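Local coordinates for resiniferatoxin-binding, phosphotriesterase-related protein (Rhodobacter sphaeroides 2.4.1, PDB 3K2G) that probably acts as a phosphotriesterase-related hydrolase of the TIM-barrel metallo-dependent superfamily, binding two zinc ions in each subunit, at residues B[32-37]-B[302-307]; B[298-303]-B[346-351]. One frame throughout, in Å; residues are numbered along the deposited sequence.

Overall arrangement
Both contacts are buried and adjoin along the chain: contact 2 uses strand 299-301, and contact 1 the loop that continues from its end. The centre of contact 1 lies about 6 Å from the centre of the chain; it is polar and metal-bound, since two metal-binding loops meet there round a zinc ion and a buried glutamate. The centre of contact 2 lies about 11 Å from the centre of the chain, where the strand meets helix 337-352 through one asparagine, a leucine-valine contact and a water-bound arginine. S302 and H303 fall in both ranges but make none of their contacts with 346-351. The two contacts also touch directly: selenomethionine M33 of segment 32-37 packs on L300, P348 and V351.

Contact 1: B[32-37]-B[302-307]; sequences LMHEHL and SHDVFV. With ZN (zinc ion), chain I; DTV ((2S,3S)-1,4-dimercaptobutane-2,3-diol), chain K.
Residues 32-37 and 302-307 run alongside each other in the same direction, E35 and D304 being 4.6 Å apart at their CA atoms. H36 N donates to V305 O, and a weaker bond runs from D304 N to H34 O. Among the side chains, S302 OG accepts a hydrogen bond from H34 N at 2.9 Å. The same S302 OG donates one to E35 OE2 at 2.6 Å. E35 bends at chi2 (-65°), which turns its carboxylate toward the backbone of S302 to V305. OE2 there receives three donors: S302 OG on the anti side, H303 N on the syn side at 2.7 Å, and H303 ND1 from above the carboxylate plane at 2.9 Å. The histidine ring meets OE2 edge-on; its NE2 accepts from V322 N, and L32 CD2 packs near its CE1. E35 OE1 takes V305 N from above that plane in a bond that is long, at 3.3 Å, but nearly straight. This buried glutamate separates the two histidines of an HxH metal motif, which with the aspartate D304 after the last barrel strand makes the metal site known from phosphotriesterase-like TIM barrels. H34 NE2 and H36 NE2 bind zinc, each at 2.2 Å, and D304 OD1 binds it at 2.3 Å; a water and E177 fill out the coordination. D304 reaches the metal with CG anti to the backbone N (chi1 -171°), which lays its side chain beside both imidazoles. Its other oxygen, OD2, accepts a hydrogen bond from the metal-bound water. H36 ND1 is bonded to T107, which helps fix the ring. F306 sets CB against H36 CD2, while its ring turns to the bound dithiol, CE1 lying near O2.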
ATOM      1  N   LEU B  32      15.511   5.950 -29.404  1.00 15.37           N
ATOM      2  CA  LEU B  32      14.126   6.121 -28.992  1.00 13.09           C
ATOM      3  C   LEU B  32      13.408   4.983 -29.722  1.00 12.88           C
ATOM      4  O   LEU B  32      13.295   4.988 -30.950  1.00 10.33           O
ATOM      5  CB  LEU B  32      13.572   7.483 -29.443  1.00 11.96           C
ATOM      6  CG  LEU B  32      14.014   8.735 -28.683  1.00 12.49           C
ATOM      7  CD1 LEU B  32      13.436   9.982 -29.359  1.00 13.49           C
ATOM      8  CD2 LEU B  32      13.529   8.649 -27.244  1.00 11.84           C
HETATM    9  N   MSE B  33      12.945   4.002 -28.951  1.00 13.38           N
HETATM   10  CA  MSE B  33      12.273   2.825 -29.484  1.00 12.98           C
HETATM   11  C   MSE B  33      10.877   3.011 -30.062  1.00 12.64           C
HETATM   12  O   MSE B  33      10.381   2.136 -30.775  1.00 11.69           O
HETATM   13  CB  MSE B  33      12.184   1.751 -28.398  1.00 14.54           C
HETATM   14  CG  MSE B  33      13.490   1.005 -28.129  1.00 15.41           C
HETATM   15 SE   MSE B  33      14.162   0.041 -29.617  1.00 24.60          SE
HETATM   16  CE  MSE B  33      12.563  -0.950 -30.031  1.00 11.54           C
ATOM     17  N   HIS B  34      10.237   4.135 -29.776  1.00 12.72           N
ATOM     18  CA  HIS B  34       8.882   4.301 -30.267  1.00 13.02           C
ATOM     19  C   HIS B  34       8.484   5.752 -30.494  1.00 12.65           C
ATOM     20  O   HIS B  34       8.058   6.445 -29.568  1.00 13.35           O
ATOM     21  CB  HIS B  34       7.935   3.624 -29.270  1.00 13.76           C
ATOM     22  CG  HIS B  34       6.524   3.506 -29.745  1.00 15.35           C
ATOM     23  ND1 HIS B  34       5.842   2.310 -29.738  1.00 14.77           N
ATOM     24  CD2 HIS B  34       5.649   4.438 -30.194  1.00 15.31           C
ATOM     25  CE1 HIS B  34       4.606   2.507 -30.162  1.00 17.88           C
ATOM     26  NE2 HIS B  34       4.464   3.790 -30.444  1.00 15.56           N
ATOM     27  N   GLU B  35       8.611   6.196 -31.738  1.00 12.17           N
ATOM     28  CA  GLU B  35       8.263   7.568 -32.104  1.00 13.64           C
ATOM     29  C   GLU B  35       7.644   7.599 -33.494  1.00 15.75           C
ATOM     30  O   GLU B  35       7.979   6.777 -34.349  1.00 17.30           O
ATOM     31  CB  GLU B  35       9.509   8.454 -32.135  1.00 11.75           C
ATOM     32  CG  GLU B  35      10.359   8.447 -30.881  1.00 14.78           C
ATOM     33  CD  GLU B  35       9.643   9.031 -29.674  1.00 15.30           C
ATOM     34  OE1 GLU B  35       8.770   9.906 -29.857  1.00 15.40           O
ATOM     35  OE2 GLU B  35       9.969   8.621 -28.537  1.00 15.70           O
ATOM     36  N   HIS B  36       6.735   8.542 -33.720  1.00 17.36           N
ATOM     37  CA  HIS B  36       6.133   8.685 -35.036  1.00 18.53           C
ATOM     38  C   HIS B  36       6.697   9.983 -35.584  1.00 20.16           C
ATOM     39  O   HIS B  36       6.612  11.024 -34.928  1.00 17.32           O
ATOM     40  CB  HIS B  36       4.614   8.757 -34.927  1.00 18.51           C
ATOM     41  CG  HIS B  36       4.001   7.515 -34.371  1.00 19.25           C
ATOM     42  ND1 HIS B  36       3.780   6.390 -35.133  1.00 16.92           N
ATOM     43  CD2 HIS B  36       3.622   7.198 -33.110  1.00 17.43           C
ATOM     44  CE1 HIS B  36       3.295   5.431 -34.367  1.00 19.64           C
ATOM     45  NE2 HIS B  36       3.191   5.896 -33.136  1.00 17.69           N
ATOM     46  N   LEU B  37       7.292   9.915 -36.774  1.00 18.99           N
ATOM     47  CA  LEU B  37       7.886  11.094 -37.390  1.00 19.47           C
ATOM     48  C   LEU B  37       6.900  11.792 -38.313  1.00 19.80           C
ATOM     49  O   LEU B  37       6.977  13.001 -38.522  1.00 18.73           O
ATOM     50  CB  LEU B  37       9.151  10.691 -38.145  1.00 18.51           C
ATOM     51  CG  LEU B  37      10.135   9.982 -37.208  1.00 19.43           C
ATOM     52  CD1 LEU B  37      11.424   9.665 -37.941  1.00 19.53           C
ATOM     53  CD2 LEU B  37      10.409  10.865 -36.001  1.00 19.29           C
ATOM     54  N   SER B 302      10.368   5.848 -24.304  1.00 11.14           N
ATOM     55  CA  SER B 302      10.165   6.686 -25.489  1.00 12.41           C
ATOM     56  C   SER B 302       9.005   7.657 -25.218  1.00 11.59           C
ATOM     57  O   SER B 302       8.425   7.616 -24.129  1.00 11.46           O
ATOM     58  CB  SER B 302       9.881   5.811 -26.716  1.00 14.66           C
ATOM     59  OG  SER B 302      10.695   6.200 -27.815  1.00 12.55           O
ATOM     60  N   HIS B 303       8.676   8.526 -26.179  1.00 12.00           N
ATOM     61  CA  HIS B 303       7.580   9.491 -25.989  1.00 12.22           C
ATOM     62  C   HIS B 303       6.291   9.158 -26.739  1.00 12.22           C
ATOM     63  O   HIS B 303       5.208   9.624 -26.370  1.00 11.54           O
ATOM     64  CB  HIS B 303       7.951  10.909 -26.459  1.00 13.57           C
ATOM     65  CG  HIS B 303       9.345  11.346 -26.132  1.00 14.51           C
ATOM     66  ND1 HIS B 303      10.449  10.888 -26.820  1.00 13.08           N
ATOM     67  CD2 HIS B 303       9.804  12.273 -25.259  1.00 14.36           C
ATOM     68  CE1 HIS B 303      11.526  11.518 -26.389  1.00 14.26           C
ATOM     69  NE2 HIS B 303      11.163  12.365 -25.441  1.00 12.73           N
ATOM     70  N   ASP B 304       6.406   8.375 -27.803  1.00 11.65           N
ATOM     71  CA  ASP B 304       5.255   8.057 -28.639  1.00 14.14           C
ATOM     72  C   ASP B 304       4.644   9.355 -29.182  1.00 13.80           C
ATOM     73  O   ASP B 304       3.428   9.562 -29.139  1.00 14.12           O
ATOM     74  CB  ASP B 304       4.180   7.266 -27.885  1.00 13.83           C
ATOM     75  CG  ASP B 304       3.085   6.758 -28.815  1.00 16.53           C
ATOM     76  OD1 ASP B 304       3.371   6.612 -30.022  1.00 16.29           O
ATOM     77  OD2 ASP B 304       1.953   6.492 -28.357  1.00 15.65           O
ATOM     78  N   VAL B 305       5.503  10.242 -29.662  1.00 14.84           N
ATOM     79  CA  VAL B 305       5.036  11.486 -30.266  1.00 15.51           C
ATOM     80  C   VAL B 305       4.123  11.037 -31.405  1.00 14.89           C
ATOM     81  O   VAL B 305       4.556  10.290 -32.285  1.00 13.08           O
ATOM     82  CB  VAL B 305       6.204  12.290 -30.860  1.00 16.02           C
ATOM     83  CG1 VAL B 305       5.670  13.404 -31.746  1.00 16.67           C
ATOM     84  CG2 VAL B 305       7.063  12.861 -29.739  1.00 16.63           C
ATOM     85  N   PHE B 306       2.862  11.465 -31.386  1.00 15.33           N
ATOM     86  CA  PHE B 306       1.935  11.059 -32.432  1.00 16.16           C
ATOM     87  C   PHE B 306       0.924  12.126 -32.836  1.00 15.03           C
ATOM     88  O   PHE B 306       0.033  11.858 -33.632  1.00 16.34           O
ATOM     89  CB  PHE B 306       1.213   9.760 -32.026  1.00 16.31           C
ATOM     90  CG  PHE B 306       0.090   9.957 -31.053  1.00 18.04           C
ATOM     91  CD1 PHE B 306      -1.236   9.856 -31.473  1.00 16.96           C
ATOM     92  CD2 PHE B 306       0.350  10.225 -29.716  1.00 16.98           C
ATOM     93  CE1 PHE B 306      -2.285  10.024 -30.574  1.00 18.15           C
ATOM     94  CE2 PHE B 306      -0.690  10.398 -28.805  1.00 19.15           C
ATOM     95  CZ  PHE B 306      -2.011  10.296 -29.236  1.00 20.20           C
ATOM     96  N   VAL B 307       1.062  13.326 -32.276  1.00 15.68           N
ATOM     97  CA  VAL B 307       0.191  14.458 -32.604  1.00 15.15           C
ATOM     98  C   VAL B 307       1.028  15.732 -32.540  1.00 15.84           C
ATOM     99  O   VAL B 307       2.020  15.790 -31.816  1.00 14.31           O
ATOM    100  CB  VAL B 307      -1.006  14.598 -31.629  1.00 16.62           C
ATOM    101  CG1 VAL B 307      -1.969  13.418 -31.799  1.00 14.35           C
ATOM    102  CG2 VAL B 307      -0.510  14.680 -30.196  1.00 16.20           C
TER
HETATM  103 ZN    ZN I 400       2.681   4.820 -31.322  1.00 22.19          ZN
HETATM  104  S1  DTV K 402      -5.563   4.593 -29.452  1.00 45.30           S
HETATM  105  C1  DTV K 402      -4.384   4.725 -30.883  1.00 42.25           C
HETATM  106  C2  DTV K 402      -4.335   6.120 -31.507  1.00 41.69           C
HETATM  107  O2  DTV K 402      -3.902   7.033 -30.510  1.00 41.22           O
HETATM  108  C3  DTV K 402      -3.351   6.151 -32.690  1.00 41.08           C
HETATM  109  O3  DTV K 402      -2.056   5.847 -32.232  1.00 41.15           O
HETATM  110  C4  DTV K 402      -3.300   7.518 -33.372  1.00 39.95           C
HETATM  111  S4  DTV K 402      -3.071   7.385 -35.165  1.00 39.58           S
HETATM  112  O   HOH W   1       0.950   4.563 -30.434  1.00 19.45           O

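Contact 2: B[298-303]-B[346-351]; sequences RILLSH and TNPRRV
N347 reaches across to the strand with its amide: ND2 donates to I299 O at 2.8 Å, with an N-H...O angle of 158°, the carbonyl lying close to the amide plane. The same nitrogen also serves L296 O, and OD1 accepts from R350 NH1 at 2.8 Å. Bonds at both ends of the amide therefore fix its rotation. The apolar part is carried by L300, whose CG stands anti to the carbonyl carbon (chi1 -61°) and splits its methyls over the helix. CD1 meets V351 CG2 at 3.7 Å, while CD2 rests on N347 CB at 3.8 Å. Among the charged groups, R298 curls at chi2 and chi3 to bring the edge of its guanidinium toward R350 CD. Its NH1 donates to a water close to R350 O, a second link that is long and undecided, whereas NH2 is taken by G256 O and the group also makes a cation-pi contact with F258. The strand and helix axes pass 8.3 Å apart at 107°, as helix 337-352 lies across the outer side of strand 299-301. L300 and V351 also rest on F258 of neighbouring strand 258-261, and L301 packs on helix 321-332.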
ATOM      1  N   ARG B 298      14.703  -5.367 -19.519  1.00 17.25           N
ATOM      2  CA  ARG B 298      13.477  -5.508 -20.294  1.00 17.07           C
ATOM      3  C   ARG B 298      12.741  -4.168 -20.424  1.00 17.18           C
ATOM      4  O   ARG B 298      11.686  -4.084 -21.059  1.00 16.00           O
ATOM      5  CB  ARG B 298      12.558  -6.528 -19.621  1.00 20.49           C
ATOM      6  CG  ARG B 298      12.120  -7.682 -20.520  1.00 25.85           C
ATOM      7  CD  ARG B 298      13.128  -8.820 -20.564  1.00 21.20           C
ATOM      8  NE  ARG B 298      14.373  -8.465 -21.234  1.00 18.33           N
ATOM      9  CZ  ARG B 298      14.642  -8.717 -22.513  1.00 19.32           C
ATOM     10  NH1 ARG B 298      15.808  -8.350 -23.019  1.00 15.29           N
ATOM     11  NH2 ARG B 298      13.753  -9.340 -23.282  1.00 15.11           N
ATOM     12  N   ILE B 299      13.310  -3.120 -19.833  1.00 14.02           N
ATOM     13  CA  ILE B 299      12.683  -1.802 -19.849  1.00 13.26           C
ATOM     14  C   ILE B 299      13.091  -0.892 -21.005  1.00 13.48           C
ATOM     15  O   ILE B 299      14.280  -0.665 -21.239  1.00 13.04           O
ATOM     16  CB  ILE B 299      12.952  -1.062 -18.521  1.00 14.46           C
ATOM     17  CG1 ILE B 299      12.464  -1.927 -17.350  1.00 14.13           C
ATOM     18  CG2 ILE B 299      12.242   0.290 -18.525  1.00 12.80           C
ATOM     19  CD1 ILE B 299      12.740  -1.340 -15.986  1.00 14.60           C
ATOM     20  N   LEU B 300      12.088  -0.366 -21.712  1.00 12.34           N
ATOM     21  CA  LEU B 300      12.299   0.539 -22.842  1.00 13.03           C
ATOM     22  C   LEU B 300      11.578   1.864 -22.576  1.00 11.99           C
ATOM     23  O   LEU B 300      10.519   1.880 -21.949  1.00 11.49           O
ATOM     24  CB  LEU B 300      11.764  -0.078 -24.138  1.00 12.30           C
ATOM     25  CG  LEU B 300      12.415  -1.393 -24.584  1.00 11.45           C
ATOM     26  CD1 LEU B 300      11.754  -1.890 -25.856  1.00  6.91           C
ATOM     27  CD2 LEU B 300      13.908  -1.173 -24.810  1.00  8.95           C
ATOM     28  N   LEU B 301      12.152   2.958 -23.077  1.00 13.00           N
ATOM     29  CA  LEU B 301      11.606   4.306 -22.873  1.00 13.05           C
ATOM     30  C   LEU B 301      11.463   5.106 -24.166  1.00 11.06           C
ATOM     31  O   LEU B 301      12.342   5.070 -25.013  1.00 12.29           O
ATOM     32  CB  LEU B 301      12.530   5.098 -21.953  1.00 13.34           C
ATOM     33  CG  LEU B 301      12.990   4.513 -20.618  1.00 16.39           C
ATOM     34  CD1 LEU B 301      14.073   5.419 -20.024  1.00 15.97           C
ATOM     35  CD2 LEU B 301      11.820   4.384 -19.673  1.00 14.67           C
ATOM     36  N   SER B 302      10.368   5.848 -24.304  1.00 11.14           N
ATOM     37  CA  SER B 302      10.165   6.686 -25.489  1.00 12.41           C
ATOM     38  C   SER B 302       9.005   7.657 -25.218  1.00 11.59           C
ATOM     39  O   SER B 302       8.425   7.616 -24.129  1.00 11.46           O
ATOM     40  CB  SER B 302       9.881   5.811 -26.716  1.00 14.66           C
ATOM     41  OG  SER B 302      10.695   6.200 -27.815  1.00 12.55           O
ATOM     42  N   HIS B 303       8.676   8.526 -26.179  1.00 12.00           N
ATOM     43  CA  HIS B 303       7.580   9.491 -25.989  1.00 12.22           C
ATOM     44  C   HIS B 303       6.291   9.158 -26.739  1.00 12.22           C
ATOM     45  O   HIS B 303       5.208   9.624 -26.370  1.00 11.54           O
ATOM     46  CB  HIS B 303       7.951  10.909 -26.459  1.00 13.57           C
ATOM     47  CG  HIS B 303       9.345  11.346 -26.132  1.00 14.51           C
ATOM     48  ND1 HIS B 303      10.449  10.888 -26.820  1.00 13.08           N
ATOM     49  CD2 HIS B 303       9.804  12.273 -25.259  1.00 14.36           C
ATOM     50  CE1 HIS B 303      11.526  11.518 -26.389  1.00 14.26           C
ATOM     51  NE2 HIS B 303      11.163  12.365 -25.441  1.00 12.73           N
ATOM     52  N   THR B 346      21.854  -0.131 -24.395  1.00 17.74           N
ATOM     53  CA  THR B 346      21.909  -1.581 -24.279  1.00 17.10           C
ATOM     54  C   THR B 346      20.569  -2.275 -24.523  1.00 17.09           C
ATOM     55  O   THR B 346      20.498  -3.217 -25.311  1.00 14.53           O
ATOM     56  CB  THR B 346      22.464  -2.011 -22.903  1.00 20.40           C
ATOM     57  OG1 THR B 346      23.606  -1.206 -22.574  1.00 20.01           O
ATOM     58  CG2 THR B 346      22.904  -3.473 -22.949  1.00 18.66           C
ATOM     59  N   ASN B 347      19.504  -1.818 -23.871  1.00 15.06           N
ATOM     60  CA  ASN B 347      18.216  -2.466 -24.071  1.00 15.13           C
ATOM     61  C   ASN B 347      17.715  -2.350 -25.505  1.00 15.38           C
ATOM     62  O   ASN B 347      17.242  -3.332 -26.070  1.00 13.37           O
ATOM     63  CB  ASN B 347      17.183  -1.943 -23.075  1.00 14.54           C
ATOM     64  CG  ASN B 347      17.428  -2.469 -21.668  1.00 17.63           C
ATOM     65  OD1 ASN B 347      18.310  -3.305 -21.456  1.00 13.50           O
ATOM     66  ND2 ASN B 347      16.648  -1.993 -20.710  1.00 11.14           N
ATOM     67  N   PRO B 348      17.795  -1.152 -26.110  1.00 14.78           N
ATOM     68  CA  PRO B 348      17.328  -1.050 -27.497  1.00 15.72           C
ATOM     69  C   PRO B 348      18.082  -2.049 -28.383  1.00 16.26           C
ATOM     70  O   PRO B 348      17.495  -2.706 -29.245  1.00 13.72           O
ATOM     71  CB  PRO B 348      17.645   0.394 -27.851  1.00 16.31           C
ATOM     72  CG  PRO B 348      17.325   1.103 -26.558  1.00 16.34           C
ATOM     73  CD  PRO B 348      18.000   0.189 -25.529  1.00 16.53           C
ATOM     74  N   ARG B 349      19.390  -2.157 -28.165  1.00 16.60           N
ATOM     75  CA  ARG B 349      20.210  -3.096 -28.930  1.00 17.12           C
ATOM     76  C   ARG B 349      19.713  -4.519 -28.656  1.00 17.63           C
ATOM     77  O   ARG B 349      19.611  -5.341 -29.571  1.00 18.10           O
ATOM     78  CB  ARG B 349      21.683  -2.969 -28.533  1.00 17.22           C
ATOM     79  CG  ARG B 349      22.649  -3.727 -29.446  1.00 18.68           C
ATOM     80  CD  ARG B 349      24.085  -3.562 -28.990  1.00 20.75           C
ATOM     81  NE  ARG B 349      25.024  -4.283 -29.847  1.00 22.29           N
ATOM     82  CZ  ARG B 349      26.333  -4.365 -29.620  1.00 25.51           C
ATOM     83  NH1 ARG B 349      26.865  -3.772 -28.559  1.00 23.13           N
ATOM     84  NH2 ARG B 349      27.112  -5.044 -30.450  1.00 25.20           N
ATOM     85  N   ARG B 350      19.400  -4.804 -27.392  1.00 17.55           N
ATOM     86  CA  ARG B 350      18.900  -6.125 -27.013  1.00 17.16           C
ATOM     87  C   ARG B 350      17.637  -6.476 -27.793  1.00 16.62           C
ATOM     88  O   ARG B 350      17.391  -7.638 -28.101  1.00 14.03           O
ATOM     89  CB  ARG B 350      18.590  -6.184 -25.512  1.00 17.55           C
ATOM     90  CG  ARG B 350      19.816  -6.218 -24.614  1.00 20.24           C
ATOM     91  CD  ARG B 350      19.414  -6.363 -23.152  1.00 21.14           C
ATOM     92  NE  ARG B 350      20.542  -6.771 -22.318  1.00 21.37           N
ATOM     93  CZ  ARG B 350      21.121  -6.002 -21.400  1.00 24.91           C
ATOM     94  NH1 ARG B 350      20.682  -4.767 -21.190  1.00 20.46           N
ATOM     95  NH2 ARG B 350      22.139  -6.474 -20.686  1.00 25.41           N
ATOM     96  N   VAL B 351      16.821  -5.474 -28.097  1.00 15.96           N
ATOM     97  CA  VAL B 351      15.600  -5.729 -28.844  1.00 14.60           C
ATOM     98  C   VAL B 351      15.913  -6.344 -30.207  1.00 15.77           C
ATOM     99  O   VAL B 351      15.239  -7.276 -30.651  1.00 12.98           O
ATOM    100  CB  VAL B 351      14.795  -4.425 -29.074  1.00 16.97           C
ATOM    101  CG1 VAL B 351      13.597  -4.702 -29.986  1.00 14.55           C
ATOM    102  CG2 VAL B 351      14.334  -3.860 -27.731  1.00 16.30           C
TER
HETATM  103  O   HOH W   2      16.156  -9.637 -25.791  1.00 19.71           O